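Local coordinates for freshwater cyanophage protein (Microcystis phage Mic1, PDB 6L2W) that is of unknown function but adopts a novel fold in which an antiparallel sheet is combined with two helices, probably as a structural protein of the phage, at residues K88-Q91 / S92-L95; R100-N103 / L104-E108. All coordinates share one frame; numbering follows the deposited sequence.

Contact 1. Residues K88-Q91 / S92-L95; sequences KSDQ and SENL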
# COMPACT_ATOMS: atom_id res chain seq x y z
N LYS B 88 -9.94 -5.58 6.00
CA LYS B 88 -9.60 -5.69 7.45
C LYS B 88 -10.80 -6.21 8.26
O LYS B 88 -11.95 -6.16 7.80
CB LYS B 88 -9.07 -4.37 8.00
CG LYS B 88 -10.08 -3.32 8.42
CD LYS B 88 -9.46 -2.30 9.38
CE LYS B 88 -10.01 -0.89 9.24
NZ LYS B 88 -11.08 -0.59 10.22
N SER B 89 -10.45 -6.77 9.40
CA SER B 89 -11.37 -7.29 10.44
C SER B 89 -11.08 -6.44 11.68
O SER B 89 -9.89 -6.32 12.02
CB SER B 89 -11.09 -8.74 10.68
OG SER B 89 -11.59 -9.18 11.93
N ASP B 90 -12.08 -5.88 12.33
CA ASP B 90 -11.81 -5.02 13.52
C ASP B 90 -11.78 -5.85 14.81
O ASP B 90 -11.68 -5.23 15.86
CB ASP B 90 -12.81 -3.88 13.66
CG ASP B 90 -14.26 -4.30 13.84
OD1 ASP B 90 -14.53 -5.49 13.76
OD2 ASP B 90 -15.10 -3.43 14.04
N GLN B 91 -11.84 -7.16 14.72
CA GLN B 91 -11.88 -8.05 15.90
C GLN B 91 -10.95 -9.23 15.66
O GLN B 91 -11.21 -10.27 16.23
CB GLN B 91 -13.27 -8.63 16.05
CG GLN B 91 -14.35 -7.58 16.19
CD GLN B 91 -15.69 -8.19 16.50
OE1 GLN B 91 -16.46 -7.66 17.29
NE2 GLN B 91 -15.97 -9.31 15.89
N SER B 92 -9.99 -9.07 14.79
CA SER B 92 -8.97 -10.11 14.54
C SER B 92 -9.55 -11.47 14.12
O SER B 92 -9.11 -12.48 14.66
CB SER B 92 -8.06 -10.22 15.72
OG SER B 92 -7.75 -8.91 16.17
N GLU B 93 -10.44 -11.47 13.15
CA GLU B 93 -11.01 -12.70 12.56
C GLU B 93 -9.99 -13.29 11.57
O GLU B 93 -9.20 -12.55 11.02
CB GLU B 93 -12.37 -12.39 11.91
CG GLU B 93 -13.30 -11.57 12.82
CD GLU B 93 -14.48 -10.85 12.18
OE1 GLU B 93 -14.44 -9.59 12.06
OE2 GLU B 93 -15.46 -11.55 11.82
N ASN B 94 -9.97 -14.61 11.38
CA ASN B 94 -9.12 -15.25 10.36
C ASN B 94 -9.67 -14.98 8.95
O ASN B 94 -10.61 -15.63 8.50
CB ASN B 94 -8.99 -16.76 10.60
CG ASN B 94 -8.08 -17.42 9.58
OD1 ASN B 94 -8.24 -17.22 8.38
ND2 ASN B 94 -7.13 -18.20 10.04
N LEU B 95 -9.02 -14.08 8.23
CA LEU B 95 -9.52 -13.55 6.95
C LEU B 95 -9.24 -14.51 5.78
O LEU B 95 -9.62 -14.22 4.66
CB LEU B 95 -8.85 -12.20 6.69
CG LEU B 95 -9.12 -11.14 7.75
CD1 LEU B 95 -8.34 -9.87 7.48
CD2 LEU B 95 -10.61 -10.84 7.82

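Contact 2. Residues R100-N103 / L104-E108; sequences REIN and LKLKE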
# COMPACT_ATOMS: atom_id res chain seq x y z
N ARG B 100 -9.96 -15.87 0.14
CA ARG B 100 -10.25 -16.92 -0.83
C ARG B 100 -11.47 -16.52 -1.66
O ARG B 100 -11.44 -16.58 -2.90
CB ARG B 100 -10.45 -18.25 -0.10
CG ARG B 100 -10.56 -19.46 -1.03
CD ARG B 100 -10.10 -20.79 -0.43
NE ARG B 100 -11.03 -21.42 0.50
CZ ARG B 100 -10.82 -21.61 1.81
NH1 ARG B 100 -9.75 -21.09 2.40
NH2 ARG B 100 -11.68 -22.31 2.53
N GLU B 101 -12.53 -16.09 -1.00
CA GLU B 101 -13.75 -15.72 -1.72
C GLU B 101 -13.46 -14.58 -2.70
O GLU B 101 -13.93 -14.61 -3.85
CB GLU B 101 -14.84 -15.29 -0.75
CG GLU B 101 -15.45 -16.45 0.01
CD GLU B 101 -16.58 -16.09 0.97
OE1 GLU B 101 -17.19 -14.99 0.81
OE2 GLU B 101 -16.87 -16.93 1.86
N ILE B 102 -12.70 -13.58 -2.24
CA ILE B 102 -12.46 -12.39 -3.04
C ILE B 102 -11.61 -12.75 -4.26
O ILE B 102 -11.91 -12.30 -5.35
CB ILE B 102 -11.84 -11.26 -2.20
CG1 ILE B 102 -12.88 -10.74 -1.21
CG2 ILE B 102 -11.26 -10.15 -3.08
CD1 ILE B 102 -12.38 -9.67 -0.28
N ASN B 103 -10.60 -13.56 -4.04
CA ASN B 103 -9.71 -14.02 -5.09
C ASN B 103 -10.48 -14.85 -6.13
O ASN B 103 -10.23 -14.68 -7.33
CB ASN B 103 -8.55 -14.82 -4.51
CG ASN B 103 -7.37 -13.93 -4.13
OD1 ASN B 103 -7.19 -12.87 -4.71
ND2 ASN B 103 -6.53 -14.40 -3.22
N LEU B 104 -11.38 -15.73 -5.70
CA LEU B 104 -12.17 -16.53 -6.64
C LEU B 104 -12.98 -15.58 -7.53
O LEU B 104 -12.95 -15.66 -8.75
CB LEU B 104 -13.06 -17.53 -5.88
CG LEU B 104 -14.13 -18.25 -6.71
CD1 LEU B 104 -13.51 -19.03 -7.85
CD2 LEU B 104 -14.99 -19.18 -5.84
N LYS B 105 -13.67 -14.65 -6.91
CA LYS B 105 -14.54 -13.74 -7.64
C LYS B 105 -13.71 -12.86 -8.59
O LYS B 105 -14.04 -12.74 -9.78
CB LYS B 105 -15.36 -12.91 -6.66
CG LYS B 105 -16.32 -11.93 -7.32
CD LYS B 105 -17.55 -12.59 -7.90
CE LYS B 105 -18.31 -11.63 -8.80
NZ LYS B 105 -19.58 -12.22 -9.27
N LEU B 106 -12.62 -12.27 -8.10
CA LEU B 106 -11.82 -11.38 -8.96
C LEU B 106 -11.27 -12.19 -10.14
O LEU B 106 -11.17 -11.68 -11.25
CB LEU B 106 -10.67 -10.77 -8.17
CG LEU B 106 -11.05 -9.67 -7.19
CD1 LEU B 106 -9.87 -9.35 -6.30
CD2 LEU B 106 -11.54 -8.42 -7.91
N LYS B 107 -10.92 -13.43 -9.87
CA LYS B 107 -10.35 -14.24 -10.92
C LYS B 107 -11.44 -14.64 -11.92
O LYS B 107 -11.14 -14.73 -13.10
CB LYS B 107 -9.67 -15.49 -10.36
CG LYS B 107 -8.74 -16.16 -11.34
CD LYS B 107 -7.71 -15.21 -11.93
CE LYS B 107 -6.63 -15.91 -12.74
NZ LYS B 107 -7.20 -16.59 -13.93
N GLU B 108 -12.66 -14.87 -11.45
CA GLU B 108 -13.81 -15.12 -12.33
C GLU B 108 -14.04 -13.89 -13.21
O GLU B 108 -14.28 -13.98 -14.42
CB GLU B 108 -15.11 -15.37 -11.55
CG GLU B 108 -15.15 -16.71 -10.82
CD GLU B 108 -16.39 -16.94 -9.96
OE1 GLU B 108 -16.85 -15.99 -9.26
OE2 GLU B 108 -16.89 -18.09 -9.98

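Contact 1. Residues K88-Q91 / S92-L95
The first torsion of S89 (160°) sets OG opposite its own backbone N, and that of E93 keeps CG beside its backbone N; with the rest of the glutamate chain extended, the hydroxyl and carboxylate meet inside a tight strand-to-helix turn. This turn joins the end of strand 83-89 to helix 96-115, and the two halves of the segment run in clearly different directions. S89 OG is its organising atom. It accepts the backbone N-H of E93, N to OG 2.8 Å, in a nearly straight bond of 168°, and donates its proton to E93 OE1, OG to OE1 2.9 Å. The same residue therefore grips the hydroxyl twice, by main chain and by side chain. OE1 is met on the anti side of the carboxylate, with the hydroxyl 25° out of its plane. A weak third bond arrives from within the turn, Q91 N to S89 OG at 3.5 Å. Serine suits the place because one short side chain can accept from backbone N-H groups and still donate to a carboxylate. S92, at the bend, has both backbone angles positive, a left-handed conformation that helps reverse the chain. The carboxylates of D90 and E93 put two like charges near each other, OD1 of D90 and OE1 of E93 4.4 Å apart, probably eased by the N-terminal amine of M1, which bonds to D90 OD1 and more weakly to E93 OE1. Further along, N94 OD1 caps E96 N as the helix begins. L95 supplies the apolar side of the turn: a branched leucine can reach back to the strand, where its CD2 rests 3.6 Å from S89 CB.

Contact 2. Residues R100-N103 / L104-E108
I102 and L106 touch one turn apart on helix 96-115, their side chains lying side by side and pointing the same way, with I102 CG2 3.6 Å from L106 CD1. This is the i to i+4 packing of an alpha-helix. The first torsion of I102 turns CG2 opposite its backbone N, on the side of the carbonyl carbon, from where it meets the leucine. Beneath it the backbone bonds repeat: L106 N donates to I102 O over 2.8 Å, and L104 N to R100 O over 2.9 Å, at N-H...O angles of 167° and 162°. K105 N reaches E101 O at 3.1 Å, and K107 N the carbonyl of N103 at a more bent 148°. Branched aliphatic residues suit the buried face because W76 of strand 75-77 packs against both of them, while L52 of helix 51-61 covers I102 as well. Lysine suits position 105, where its aliphatic chain touches C56 and NZ makes a weak, long ion pair with E53 OE1. Next to I102, asparagine suits a place that asks its amide to accept and donate at once: N103 OD1 accepts from W76 NE1, and ND2 donates to N67 OD1.

Contacts 1 and 2 follow one another along the chain: contact 1 carries it out of strand 83-89, and contact 2 lies on helix 96-115, which that turn introduces. Their centres are about 19 Å apart, and although their nearest atoms approach to about 5 Å they do not touch. The surroundings differ in kind. Contact 1 sits at the surface, about 16 Å from the centre of the chain, beside M1 and M2 at the start of strand 2-12. Contact 2, about 12 Å from that centre, is partly buried against strand 75-77 and helix 51-61. Neither contact meets the other protein chain of the assembly.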